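Local coordinates for putative 5-carboxymethyl-2-hydroxymuconate isomerase (Pseudomonas aeruginosa, PDB 3E6Q), which probably isomerises 5-carboxymethyl-2-hydroxymuconate by moving a double bond, working as a trimer of the tautomerase type, at residues 27-32 with 63-68; 83-88 with 123-128; 78-83 with 117-122. All coordinates share one frame; numbering follows the deposited sequence. Where two conformers were deposited one is given.

Contact 1. Residues 27-32 with 63-68; sequences IEATAN and SRFVTL. With NA (sodium ion), chain R.
I27 and A29 pack against the ring of F65 across two neighbouring parallel strands. These are the two strands of a beta-alpha-beta crossover of the tautomerase fold, with helix 39-52 between them in sequence. The tight part lies on the face covered by that helix, where P39 and L43 touch F65. F65 holds CG anti to its own backbone N (chi1 176°), which lays the ring along the strand. I27 CG2 thus meets F65 CD2 at 3.6 Å and A29 CB meets F65 CZ at 3.5 Å, both obliquely to the ring. The backbones are laced in parallel-sheet fashion, I27 bonding to R64 and V66, and A29 to V66 and L68.

The opposite face, carrying E28, V66 and L68, is more polar. E28 runs alongside V66, at least for one of the two conformers of that valine, while its extended chain carries E28 OE1 over L68 to lie 3.6 Å from CD2 of that leucine. The carboxylate is shared out: E28 OE2 reaches the sodium ion at 2.7 Å, and the group also forms a salt bridge with R64 of the third subunit. R64 of this chain in turn forms a salt bridge with E28 of the second subunit, a pairing that, repeated round the trimer, ties the three subunits together.

Solvent reaches the contact where the strand of 27-30 ends. There T67, exposed, touches A31 only through its methyl group, with T67 CG2 3.5 Å from A31 CA, and the last backbone bond, A31 N to L68 O at 3.0 Å, is bent to 131° at the hydrogen.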
ATOM      1  N   ILE A  27       8.541   0.773   3.693  1.00 14.85           N
ATOM      2  CA  ILE A  27       9.613  -0.083   3.201  1.00 15.46           C
ATOM      3  C   ILE A  27       9.136  -1.534   3.272  1.00 16.76           C
ATOM      4  O   ILE A  27       8.662  -1.972   4.323  1.00 17.05           O
ATOM      5  CB  ILE A  27      10.924   0.107   4.012  1.00 15.60           C
ATOM      6  CG1 ILE A  27      11.412   1.569   3.997  1.00 15.61           C
ATOM      7  CG2 ILE A  27      12.051  -0.846   3.512  1.00 16.88           C
ATOM      8  CD1 ILE A  27      12.599   1.808   4.880  1.00 18.18           C
ATOM      9  N   GLU A  28       9.285  -2.246   2.161  1.00 15.57           N
ATOM     10  CA  GLU A  28       8.907  -3.642   2.023  1.00 16.33           C
ATOM     11  C   GLU A  28      10.173  -4.418   1.640  1.00 16.73           C
ATOM     12  O   GLU A  28      10.877  -4.053   0.699  1.00 15.02           O
ATOM     13  CB  GLU A  28       7.891  -3.836   0.902  1.00 17.53           C
ATOM     14  CG  GLU A  28       6.511  -3.299   1.094  1.00 18.82           C
ATOM     15  CD  GLU A  28       5.774  -3.365  -0.232  1.00 20.51           C
ATOM     16  OE1 GLU A  28       5.038  -4.373  -0.514  1.00 21.59           O
ATOM     17  OE2 GLU A  28       5.912  -2.382  -1.037  1.00 22.02           O
ATOM     18  N   ALA A  29      10.439  -5.498   2.360  1.00 15.10           N
ATOM     19  CA  ALA A  29      11.597  -6.364   2.142  1.00 16.04           C
ATOM     20  C   ALA A  29      11.108  -7.813   2.036  1.00 15.24           C
ATOM     21  O   ALA A  29      10.306  -8.267   2.833  1.00 14.85           O
ATOM     22  CB  ALA A  29      12.543  -6.231   3.286  1.00 16.40           C
ATOM     23  N   THR A  30      11.554  -8.540   1.021  1.00 15.16           N
ATOM     24  CA  THR A  30      11.221  -9.938   0.954  1.00 13.76           C
ATOM     25  C   THR A  30      11.831 -10.654   2.215  1.00 13.73           C
ATOM     26  O   THR A  30      12.890 -10.271   2.728  1.00 13.99           O
ATOM     27  CB  THR A  30      11.697 -10.565  -0.370  1.00 13.93           C
ATOM     28  OG1 THR A  30      13.124 -10.369  -0.552  1.00 14.81           O
ATOM     29  CG2 THR A  30      10.870  -9.975  -1.555  1.00 14.44           C
ATOM     30  N   ALA A  31      11.159 -11.712   2.668  1.00 15.51           N
ATOM     31  CA  ALA A  31      11.539 -12.407   3.911  1.00 14.71           C
ATOM     32  C   ALA A  31      12.937 -13.043   3.896  1.00 14.60           C
ATOM     33  O   ALA A  31      13.540 -13.264   4.950  1.00 17.11           O
ATOM     34  CB  ALA A  31      10.440 -13.472   4.283  1.00 15.13           C
ATOM     35  N   ASN A  32      13.437 -13.356   2.693  1.00 14.93           N
ATOM     36  CA  ASN A  32      14.808 -13.875   2.481  1.00 14.56           C
ATOM     37  C   ASN A  32      15.913 -12.856   2.437  1.00 15.99           C
ATOM     38  O   ASN A  32      17.071 -13.221   2.263  1.00 16.66           O
ATOM     39  CB  ASN A  32      14.852 -14.747   1.221  1.00 15.19           C
ATOM     40  CG  ASN A  32      14.550 -13.997  -0.046  1.00 17.08           C
ATOM     41  OD1 ASN A  32      14.018 -12.902   0.002  1.00 17.23           O
ATOM     42  ND2 ASN A  32      14.888 -14.607  -1.208  1.00 19.25           N
ATOM     43  N   SER A  63       7.327   6.470   9.279  1.00 15.40           N
ATOM     44  CA  SER A  63       7.846   5.365   8.482  0.50 15.41           C
ATOM     45  C   SER A  63       7.526   4.019   9.096  1.00 15.05           C
ATOM     46  O   SER A  63       7.381   3.881  10.303  1.00 15.43           O
ATOM     47  CB  SER A  63       9.368   5.500   8.203  0.50 15.53           C
ATOM     48  OG  SER A  63      10.125   5.453   9.396  0.50 15.04           O
ATOM     49  N   ARG A  64       7.392   3.025   8.251  1.00 14.44           N
ATOM     50  CA  ARG A  64       7.150   1.646   8.709  1.00 14.81           C
ATOM     51  C   ARG A  64       7.808   0.672   7.741  1.00 14.55           C
ATOM     52  O   ARG A  64       8.040   0.971   6.549  1.00 13.98           O
ATOM     53  CB  ARG A  64       5.662   1.338   8.895  1.00 15.29           C
ATOM     54  CG  ARG A  64       4.775   1.637   7.659  1.00 16.67           C
ATOM     55  CD  ARG A  64       4.444   3.130   7.624  1.00 20.54           C
ATOM     56  NE  ARG A  64       3.100   3.458   7.116  1.00 16.82           N
ATOM     57  CZ  ARG A  64       2.625   4.688   7.060  1.00 19.80           C
ATOM     58  NH1 ARG A  64       3.384   5.701   7.385  1.00 17.14           N
ATOM     59  NH2 ARG A  64       1.410   4.921   6.595  1.00 19.77           N
ATOM     60  N   PHE A  65       8.198  -0.468   8.301  1.00 15.01           N
ATOM     61  CA  PHE A  65       8.885  -1.531   7.582  1.00 15.54           C
ATOM     62  C   PHE A  65       8.050  -2.799   7.696  1.00 17.08           C
ATOM     63  O   PHE A  65       7.594  -3.190   8.788  1.00 16.31           O
ATOM     64  CB  PHE A  65      10.279  -1.726   8.183  1.00 17.17           C
ATOM     65  CG  PHE A  65      11.047  -2.851   7.583  1.00 17.70           C
ATOM     66  CD1 PHE A  65      10.834  -4.161   8.002  1.00 19.63           C
ATOM     67  CD2 PHE A  65      12.095  -2.575   6.710  1.00 18.39           C
ATOM     68  CE1 PHE A  65      11.575  -5.223   7.445  1.00 19.13           C
ATOM     69  CE2 PHE A  65      12.887  -3.655   6.160  1.00 20.20           C
ATOM     70  CZ  PHE A  65      12.598  -4.964   6.538  1.00 18.06           C
ATOM     71  N   VAL A  66       7.828  -3.451   6.561  1.00 16.54           N
ATOM     72  CA  VAL A  66       7.122  -4.726   6.530  0.60 17.18           C
ATOM     73  C   VAL A  66       7.944  -5.796   5.778  1.00 17.25           C
ATOM     74  O   VAL A  66       8.515  -5.512   4.733  1.00 16.68           O
ATOM     75  CB  VAL A  66       5.747  -4.551   5.904  0.60 18.68           C
ATOM     76  CG1 VAL A  66       4.894  -3.581   6.810  0.60 18.56           C
ATOM     77  CG2 VAL A  66       5.874  -3.987   4.549  0.60 18.16           C
ATOM     78  N   THR A  67       7.953  -7.004   6.332  1.00 16.12           N
ATOM     79  CA  THR A  67       8.537  -8.168   5.706  1.00 16.03           C
ATOM     80  C   THR A  67       7.456  -8.838   4.885  1.00 17.30           C
ATOM     81  O   THR A  67       6.334  -9.037   5.363  1.00 16.91           O
ATOM     82  CB  THR A  67       9.093  -9.129   6.747  1.00 18.31           C
ATOM     83  OG1 THR A  67      10.160  -8.481   7.473  1.00 20.69           O
ATOM     84  CG2 THR A  67       9.558 -10.409   6.070  1.00 19.27           C
ATOM     85  N   LEU A  68       7.765  -9.092   3.629  1.00 14.84           N
ATOM     86  CA  LEU A  68       6.866  -9.843   2.723  1.00 14.79           C
ATOM     87  C   LEU A  68       7.120 -11.333   2.873  1.00 14.39           C
ATOM     88  O   LEU A  68       8.196 -11.847   2.520  1.00 14.00           O
ATOM     89  CB  LEU A  68       7.135  -9.447   1.282  1.00 14.19           C
ATOM     90  CG  LEU A  68       7.085  -7.919   1.005  1.00 13.74           C
ATOM     91  CD1 LEU A  68       7.515  -7.582  -0.444  1.00 16.26           C
ATOM     92  CD2 LEU A  68       5.691  -7.381   1.371  1.00 15.00           C
TER
HETATM   93 NA    NA R 343       6.220   0.192  -0.291  1.00 27.86          NA
HETATM   94  O   HOH W   1       3.595   0.749  -0.163  1.00 31.51           O

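Contact 2. Residues 83-88 with 123-128; sequences LHACLS and VSVEVR. With FMT (formic acid), chain P.
S124 OG is gripped from several sides: H84 ND1 lies 2.7 Å from it in a hydrogen bond whose direction is open, water 2 bonds to it, and H24 NE2 of the third subunit is a further partner. Water 2 also donates to L83 O, tying the serine hydroxyl back to the facing strand. The hydroxyl stands between the backbone N and the carbonyl carbon of S124 (chi1 49°), a rotation that brings it to the edge of the imidazole near the ring plane. With ND1 engaged there, the other nitrogen works at a different edge: H84 NE2 donates to O1 of the formic acid at 2.7 Å, almost straight at 170°. E126 OE1 comes within 2.6 Å of the same formic acid O1, and C86 CB borders it at 3.4 Å, so H84, C86 and E126 all line the place of this small molecule, which probably comes from the crystallisation liquor.

The backbones form a regular parallel ladder from L83 with V123 to S88 with R128. Helix 95-112 connects strands 82-90 and 121-130 in a second beta-alpha-beta crossover of the tautomerase fold. That helix covers the apolar face, where L109 touches A85, V123 and V125; A85 CB and V125 CG2 are 4.2 Å apart.

On the polar face R128 CD rests 3.5 Å from C86 SG. The bend at chi3 (-66°) beyond it turns the guanidinium so that R128 NH1 donates to S88 OG at 2.9 Å, close to the guanidinium plane. R128 NH2 forms a salt bridge with E126 of the second subunit, while E126 OE2 here receives R128 of the third.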
ATOM      1  N   LEU A  83      13.942  -5.294  -2.308  1.00 13.99           N
ATOM      2  CA  LEU A  83      13.700  -4.259  -1.295  1.00 13.74           C
ATOM      3  C   LEU A  83      13.105  -3.040  -2.030  1.00 15.09           C
ATOM      4  O   LEU A  83      13.643  -2.553  -3.031  1.00 14.70           O
ATOM      5  CB  LEU A  83      15.014  -3.890  -0.616  1.00 14.84           C
ATOM      6  CG  LEU A  83      15.045  -2.838   0.487  1.00 15.57           C
ATOM      7  CD1 LEU A  83      14.131  -3.178   1.658  1.00 15.57           C
ATOM      8  CD2 LEU A  83      16.513  -2.624   0.964  1.00 17.22           C
ATOM      9  N   HIS A  84      11.972  -2.572  -1.514  1.00 14.96           N
ATOM     10  CA  HIS A  84      11.214  -1.456  -2.120  1.00 15.26           C
ATOM     11  C   HIS A  84      10.703  -0.469  -1.085  1.00 15.82           C
ATOM     12  O   HIS A  84      10.281  -0.871   0.010  1.00 17.05           O
ATOM     13  CB  HIS A  84      10.052  -2.010  -2.938  1.00 15.11           C
ATOM     14  CG  HIS A  84       9.215  -0.953  -3.580  1.00 17.79           C
ATOM     15  ND1 HIS A  84       9.664  -0.173  -4.635  1.00 15.39           N
ATOM     16  CD2 HIS A  84       7.956  -0.542  -3.307  1.00 18.90           C
ATOM     17  CE1 HIS A  84       8.703   0.669  -4.980  1.00 15.61           C
ATOM     18  NE2 HIS A  84       7.665   0.487  -4.176  1.00 17.34           N
ATOM     19  N   ALA A  85      10.728   0.808  -1.428  1.00 14.71           N
ATOM     20  CA  ALA A  85      10.120   1.824  -0.602  1.00 15.45           C
ATOM     21  C   ALA A  85       9.176   2.672  -1.435  1.00 14.92           C
ATOM     22  O   ALA A  85       9.382   2.901  -2.626  1.00 13.76           O
ATOM     23  CB  ALA A  85      11.159   2.699   0.040  1.00 16.32           C
ATOM     24  N   CYS A  86       8.131   3.147  -0.773  1.00 14.60           N
ATOM     25  CA  CYS A  86       7.177   4.076  -1.378  1.00 14.42           C
ATOM     26  C   CYS A  86       7.087   5.260  -0.410  1.00 15.45           C
ATOM     27  O   CYS A  86       6.635   5.124   0.747  1.00 14.31           O
ATOM     28  CB  CYS A  86       5.813   3.402  -1.565  1.00 16.15           C
ATOM     29  SG  CYS A  86       4.669   4.546  -2.394  1.00 20.12           S
ATOM     30  N   LEU A  87       7.614   6.389  -0.848  1.00 14.58           N
ATOM     31  CA  LEU A  87       7.527   7.649  -0.128  1.00 13.97           C
ATOM     32  C   LEU A  87       6.335   8.430  -0.654  1.00 16.22           C
ATOM     33  O   LEU A  87       6.263   8.732  -1.866  1.00 15.96           O
ATOM     34  CB  LEU A  87       8.792   8.502  -0.317  1.00 14.03           C
ATOM     35  CG  LEU A  87       8.804   9.844   0.426  1.00 15.49           C
ATOM     36  CD1 LEU A  87       8.886   9.649   1.952  1.00 16.87           C
ATOM     37  CD2 LEU A  87       9.931  10.779  -0.104  1.00 17.54           C
ATOM     38  N   SER A  88       5.426   8.773   0.243  1.00 16.05           N
ATOM     39  CA  SER A  88       4.249   9.585  -0.126  1.00 15.63           C
ATOM     40  C   SER A  88       4.343  10.946   0.495  1.00 16.65           C
ATOM     41  O   SER A  88       4.416  11.084   1.740  1.00 16.32           O
ATOM     42  CB  SER A  88       2.954   8.899   0.369  1.00 16.05           C
ATOM     43  OG  SER A  88       2.724   7.646  -0.278  1.00 15.52           O
ATOM     44  N   VAL A 123      16.805  -2.965  -5.543  1.00 15.48           N
ATOM     45  CA  VAL A 123      16.335  -1.931  -4.597  1.00 14.89           C
ATOM     46  C   VAL A 123      15.615  -0.891  -5.407  1.00 15.14           C
ATOM     47  O   VAL A 123      16.131  -0.427  -6.459  1.00 15.62           O
ATOM     48  CB  VAL A 123      17.500  -1.309  -3.777  1.00 16.21           C
ATOM     49  CG1 VAL A 123      16.986  -0.200  -2.807  1.00 18.08           C
ATOM     50  CG2 VAL A 123      18.293  -2.426  -3.054  1.00 14.11           C
ATOM     51  N   SER A 124      14.415  -0.493  -4.982  1.00 14.48           N
ATOM     52  CA  SER A 124      13.698   0.587  -5.694  1.00 14.47           C
ATOM     53  C   SER A 124      13.001   1.508  -4.713  1.00 13.53           C
ATOM     54  O   SER A 124      12.635   1.108  -3.606  1.00 14.41           O
ATOM     55  CB  SER A 124      12.651   0.065  -6.697  1.00 16.72           C
ATOM     56  OG  SER A 124      11.806  -0.924  -6.111  1.00 15.87           O
ATOM     57  N   VAL A 125      12.764   2.730  -5.161  1.00 13.86           N
ATOM     58  CA  VAL A 125      12.024   3.727  -4.396  1.00 14.15           C
ATOM     59  C   VAL A 125      11.092   4.490  -5.346  1.00 14.27           C
ATOM     60  O   VAL A 125      11.584   5.049  -6.346  1.00 14.88           O
ATOM     61  CB  VAL A 125      12.960   4.734  -3.670  1.00 15.31           C
ATOM     62  CG1 VAL A 125      12.175   5.753  -2.858  1.00 13.91           C
ATOM     63  CG2 VAL A 125      13.977   4.038  -2.776  1.00 13.84           C
ATOM     64  N   GLU A 126       9.795   4.515  -5.018  1.00 13.48           N
ATOM     65  CA  GLU A 126       8.805   5.323  -5.712  1.00 14.46           C
ATOM     66  C   GLU A 126       8.613   6.536  -4.828  1.00 15.23           C
ATOM     67  O   GLU A 126       8.552   6.394  -3.602  1.00 14.51           O
ATOM     68  CB  GLU A 126       7.475   4.601  -5.848  1.00 17.04           C
ATOM     69  CG  GLU A 126       6.413   5.498  -6.305  1.00 20.31           C
ATOM     70  CD  GLU A 126       5.060   4.847  -6.604  1.00 17.66           C
ATOM     71  OE1 GLU A 126       4.772   3.691  -6.193  1.00 19.65           O
ATOM     72  OE2 GLU A 126       4.301   5.600  -7.221  1.00 20.27           O
ATOM     73  N   VAL A 127       8.499   7.712  -5.430  1.00 15.32           N
ATOM     74  CA  VAL A 127       7.999   8.895  -4.727  1.00 15.44           C
ATOM     75  C   VAL A 127       6.620   9.260  -5.351  1.00 14.62           C
ATOM     76  O   VAL A 127       6.520   9.460  -6.566  1.00 14.76           O
ATOM     77  CB  VAL A 127       8.965  10.068  -4.879  1.00 15.59           C
ATOM     78  CG1 VAL A 127       8.407  11.299  -4.111  1.00 17.54           C
ATOM     79  CG2 VAL A 127      10.373   9.697  -4.395  1.00 16.63           C
ATOM     80  N   ARG A 128       5.575   9.179  -4.562  1.00 13.99           N
ATOM     81  CA  ARG A 128       4.221   9.473  -5.012  1.00 14.74           C
ATOM     82  C   ARG A 128       3.606  10.665  -4.267  1.00 15.70           C
ATOM     83  O   ARG A 128       4.105  11.085  -3.224  1.00 16.04           O
ATOM     84  CB  ARG A 128       3.313   8.269  -4.885  1.00 15.81           C
ATOM     85  CG  ARG A 128       3.101   7.761  -3.448  1.00 14.11           C
ATOM     86  CD  ARG A 128       2.091   6.641  -3.382  1.00 16.49           C
ATOM     87  NE  ARG A 128       0.751   7.106  -3.753  1.00 15.01           N
ATOM     88  CZ  ARG A 128      -0.146   7.612  -2.890  1.00 17.40           C
ATOM     89  NH1 ARG A 128       0.127   7.695  -1.613  1.00 16.05           N
ATOM     90  NH2 ARG A 128      -1.333   8.015  -3.326  1.00 19.08           N
TER
HETATM   91  C   FMT P 335       4.687   0.821  -4.870  1.00 36.41           C
HETATM   92  O1  FMT P 335       5.316   1.776  -4.484  1.00 30.74           O
HETATM   93  O2  FMT P 335       4.465  -0.118  -4.072  1.00 41.84           O
HETATM   94  O   HOH W   2      12.638  -3.512  -5.717  1.00 15.67           O

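Contact 3. Residues 78-83 with 117-122; sequences VERAYL and GEEGVQ
R80 and E119 cross obliquely where two loops run side by side into the parallel strands 82-90 and 121-130 of a beta-alpha-beta unit. Their flat groups are tilted by 33°, and R80 NE donates to E119 OE2 at 2.8 Å from above the carboxylate plane, forming a salt bridge. V78 CB lies over the rim of one face of the guanidinium, while V78 CG1 is 3.5 Å from E119 OE1. R80 NH2 also pairs with E58 of the third subunit.

E118 meets its partners differently. Its side chain reaches across to the other loop, at about a right angle to that of V78, and E118 OE2 takes the backbone N of E79 at 2.9 Å on the anti side, tilted out of the carboxylate plane. The return bond, E118 N to E79 O at 2.8 Å, comes from above the carbonyl plane, so the two residues are clasped by side chain and backbone together.

Toward the strands the loops part, and waters 4 and 5 fill in between A81 and residues G120 and Q122. Beyond the waters the strands join directly, L83 N donating to Q122 O at 3.0 Å.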
ATOM      1  N   VAL A  78      14.861 -19.311  -9.685  1.00 22.41           N
ATOM      2  CA  VAL A  78      16.061 -18.627  -9.198  1.00 21.91           C
ATOM      3  C   VAL A  78      15.632 -17.989  -7.894  1.00 22.14           C
ATOM      4  O   VAL A  78      14.568 -17.373  -7.854  1.00 23.12           O
ATOM      5  CB  VAL A  78      16.498 -17.511 -10.205  1.00 23.35           C
ATOM      6  CG1 VAL A  78      17.690 -16.703  -9.674  1.00 24.91           C
ATOM      7  CG2 VAL A  78      16.813 -18.130 -11.559  1.00 24.12           C
ATOM      8  N   GLU A  79      16.410 -18.157  -6.835  1.00 20.64           N
ATOM      9  CA  GLU A  79      16.133 -17.508  -5.558  0.60 21.38           C
ATOM     10  C   GLU A  79      16.516 -16.041  -5.661  1.00 19.41           C
ATOM     11  O   GLU A  79      17.673 -15.689  -6.010  1.00 18.41           O
ATOM     12  CB  GLU A  79      16.982 -18.156  -4.453  0.60 22.74           C
ATOM     13  CG  GLU A  79      16.711 -19.638  -4.247  0.60 26.58           C
ATOM     14  CD  GLU A  79      15.381 -19.915  -3.560  0.60 31.22           C
ATOM     15  OE1 GLU A  79      14.812 -19.017  -2.915  0.60 35.59           O
ATOM     16  OE2 GLU A  79      14.916 -21.071  -3.642  0.60 36.92           O
ATOM     17  N   ARG A  80      15.571 -15.174  -5.334  1.00 18.86           N
ATOM     18  CA  ARG A  80      15.770 -13.747  -5.484  1.00 16.95           C
ATOM     19  C   ARG A  80      15.147 -13.018  -4.315  1.00 16.54           C
ATOM     20  O   ARG A  80      14.128 -13.460  -3.789  1.00 16.85           O
ATOM     21  CB  ARG A  80      15.088 -13.254  -6.763  1.00 16.54           C
ATOM     22  CG  ARG A  80      15.695 -13.805  -8.037  1.00 18.85           C
ATOM     23  CD  ARG A  80      14.816 -13.435  -9.223  1.00 19.30           C
ATOM     24  NE  ARG A  80      15.476 -13.784 -10.484  1.00 18.37           N
ATOM     25  CZ  ARG A  80      14.833 -14.051 -11.624  1.00 20.74           C
ATOM     26  NH1 ARG A  80      13.529 -14.111 -11.645  1.00 19.32           N
ATOM     27  NH2 ARG A  80      15.509 -14.337 -12.728  1.00 21.02           N
ATOM     28  N   ALA A  81      15.761 -11.907  -3.962  1.00 15.81           N
ATOM     29  CA  ALA A  81      15.282 -11.020  -2.885  1.00 15.82           C
ATOM     30  C   ALA A  81      15.214  -9.616  -3.446  1.00 15.26           C
ATOM     31  O   ALA A  81      15.946  -9.259  -4.377  1.00 15.18           O
ATOM     32  CB  ALA A  81      16.214 -11.050  -1.682  1.00 15.40           C
ATOM     33  N   TYR A  82      14.295  -8.812  -2.897  1.00 14.24           N
ATOM     34  CA  TYR A  82      14.147  -7.465  -3.317  1.00 14.49           C
ATOM     35  C   TYR A  82      13.688  -6.593  -2.148  1.00 13.02           C
ATOM     36  O   TYR A  82      13.215  -7.097  -1.124  1.00 13.45           O
ATOM     37  CB  TYR A  82      13.242  -7.280  -4.553  1.00 14.70           C
ATOM     38  CG  TYR A  82      11.809  -7.634  -4.370  1.00 14.05           C
ATOM     39  CD1 TYR A  82      10.904  -6.766  -3.755  1.00 15.62           C
ATOM     40  CD2 TYR A  82      11.337  -8.877  -4.872  1.00 15.68           C
ATOM     41  CE1 TYR A  82       9.534  -7.108  -3.626  1.00 14.94           C
ATOM     42  CE2 TYR A  82       9.967  -9.243  -4.698  1.00 14.52           C
ATOM     43  CZ  TYR A  82       9.096  -8.343  -4.081  1.00 14.26           C
ATOM     44  OH  TYR A  82       7.770  -8.670  -3.936  1.00 15.98           O
ATOM     45  N   LEU A  83      13.942  -5.294  -2.308  1.00 13.99           N
ATOM     46  CA  LEU A  83      13.700  -4.259  -1.295  1.00 13.74           C
ATOM     47  C   LEU A  83      13.105  -3.040  -2.030  1.00 15.09           C
ATOM     48  O   LEU A  83      13.643  -2.553  -3.031  1.00 14.70           O
ATOM     49  CB  LEU A  83      15.014  -3.890  -0.616  1.00 14.84           C
ATOM     50  CG  LEU A  83      15.045  -2.838   0.487  1.00 15.57           C
ATOM     51  CD1 LEU A  83      14.131  -3.178   1.658  1.00 15.57           C
ATOM     52  CD2 LEU A  83      16.513  -2.624   0.964  1.00 17.22           C
ATOM     53  N   GLY A 117      18.854 -14.361  -1.563  1.00 23.15           N
ATOM     54  CA  GLY A 117      18.708 -15.180  -2.754  1.00 24.04           C
ATOM     55  C   GLY A 117      20.047 -15.578  -3.324  1.00 24.80           C
ATOM     56  O   GLY A 117      21.074 -15.592  -2.609  1.00 24.63           O
ATOM     57  N   GLU A 118      20.078 -15.882  -4.616  1.00 24.03           N
ATOM     58  CA  GLU A 118      21.287 -16.404  -5.229  1.00 24.97           C
ATOM     59  C   GLU A 118      21.894 -15.420  -6.212  1.00 24.08           C
ATOM     60  O   GLU A 118      22.881 -15.747  -6.892  1.00 24.54           O
ATOM     61  CB  GLU A 118      21.026 -17.772  -5.910  1.00 25.80           C
ATOM     62  CG  GLU A 118      20.167 -17.704  -7.156  1.00 27.61           C
ATOM     63  CD  GLU A 118      19.839 -19.103  -7.704  1.00 31.33           C
ATOM     64  OE1 GLU A 118      20.654 -19.591  -8.536  1.00 33.53           O
ATOM     65  OE2 GLU A 118      18.821 -19.705  -7.253  1.00 30.20           O
ATOM     66  N   GLU A 119      21.303 -14.229  -6.321  1.00 22.05           N
ATOM     67  CA  GLU A 119      21.856 -13.210  -7.191  1.00 20.94           C
ATOM     68  C   GLU A 119      21.739 -11.819  -6.570  1.00 19.71           C
ATOM     69  O   GLU A 119      21.597 -11.720  -5.372  1.00 20.53           O
ATOM     70  CB  GLU A 119      21.256 -13.308  -8.565  1.00 22.66           C
ATOM     71  CG  GLU A 119      19.833 -13.077  -8.634  1.00 23.81           C
ATOM     72  CD  GLU A 119      19.234 -13.359 -10.031  1.00 28.52           C
ATOM     73  OE1 GLU A 119      19.796 -14.143 -10.841  1.00 26.61           O
ATOM     74  OE2 GLU A 119      18.142 -12.815 -10.283  1.00 27.02           O
ATOM     75  N   GLY A 120      21.937 -10.771  -7.365  1.00 19.56           N
ATOM     76  CA  GLY A 120      21.898  -9.366  -6.861  1.00 18.32           C
ATOM     77  C   GLY A 120      20.521  -9.031  -6.316  1.00 18.14           C
ATOM     78  O   GLY A 120      19.557  -9.768  -6.596  1.00 18.46           O
ATOM     79  N   VAL A 121      20.418  -7.956  -5.536  1.00 16.72           N
ATOM     80  CA  VAL A 121      19.165  -7.586  -4.885  1.00 15.79           C
ATOM     81  C   VAL A 121      18.726  -6.276  -5.566  1.00 16.25           C
ATOM     82  O   VAL A 121      19.440  -5.277  -5.499  1.00 17.24           O
ATOM     83  CB  VAL A 121      19.329  -7.375  -3.389  1.00 14.56           C
ATOM     84  CG1 VAL A 121      18.053  -6.729  -2.764  1.00 16.13           C
ATOM     85  CG2 VAL A 121      19.745  -8.702  -2.632  1.00 15.47           C
ATOM     86  N   GLN A 122      17.546  -6.290  -6.171  1.00 15.41           N
ATOM     87  CA  GLN A 122      16.969  -5.072  -6.716  1.00 15.34           C
ATOM     88  C   GLN A 122      16.383  -4.215  -5.581  1.00 15.88           C
ATOM     89  O   GLN A 122      15.538  -4.670  -4.797  1.00 15.97           O
ATOM     90  CB  GLN A 122      15.884  -5.361  -7.720  1.00 17.40           C
ATOM     91  CG  GLN A 122      16.348  -5.972  -9.024  1.00 17.67           C
ATOM     92  CD  GLN A 122      15.283  -5.945 -10.130  1.00 16.08           C
ATOM     93  OE1 GLN A 122      14.314  -5.193 -10.079  1.00 19.66           O
ATOM     94  NE2 GLN A 122      15.520  -6.767 -11.162  1.00 21.11           N
TER
HETATM   95  O   HOH W   3      18.362 -14.508 -13.179  1.00 26.33           O
HETATM   96  O   HOH W   4      16.403  -8.865  -7.103  1.00 17.20           O
HETATM   97  O   HOH W   5      18.493 -11.924  -5.025  1.00 17.90           O

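Overall arrangement
All three contacts belong to one four-stranded sheet, in which strands 24-30 and 82-90 are neighbours. Contact 2 is its core, near the centre of the chain, and contact 1 is also mainly buried; the two each join a parallel strand pair and are linked by the E28 N to H84 O hydrogen bond. Contact 3 continues contact 2 along the same two strands, sharing L83, but has its centre about 19 Å from that of the chain and gives way to loops. The chemistry follows: aliphatic groups packed on a phenyl ring and a metal-bound carboxylate in contact 1, a histidine-serine pair in contact 2, glutamates and bridging waters in contact 3.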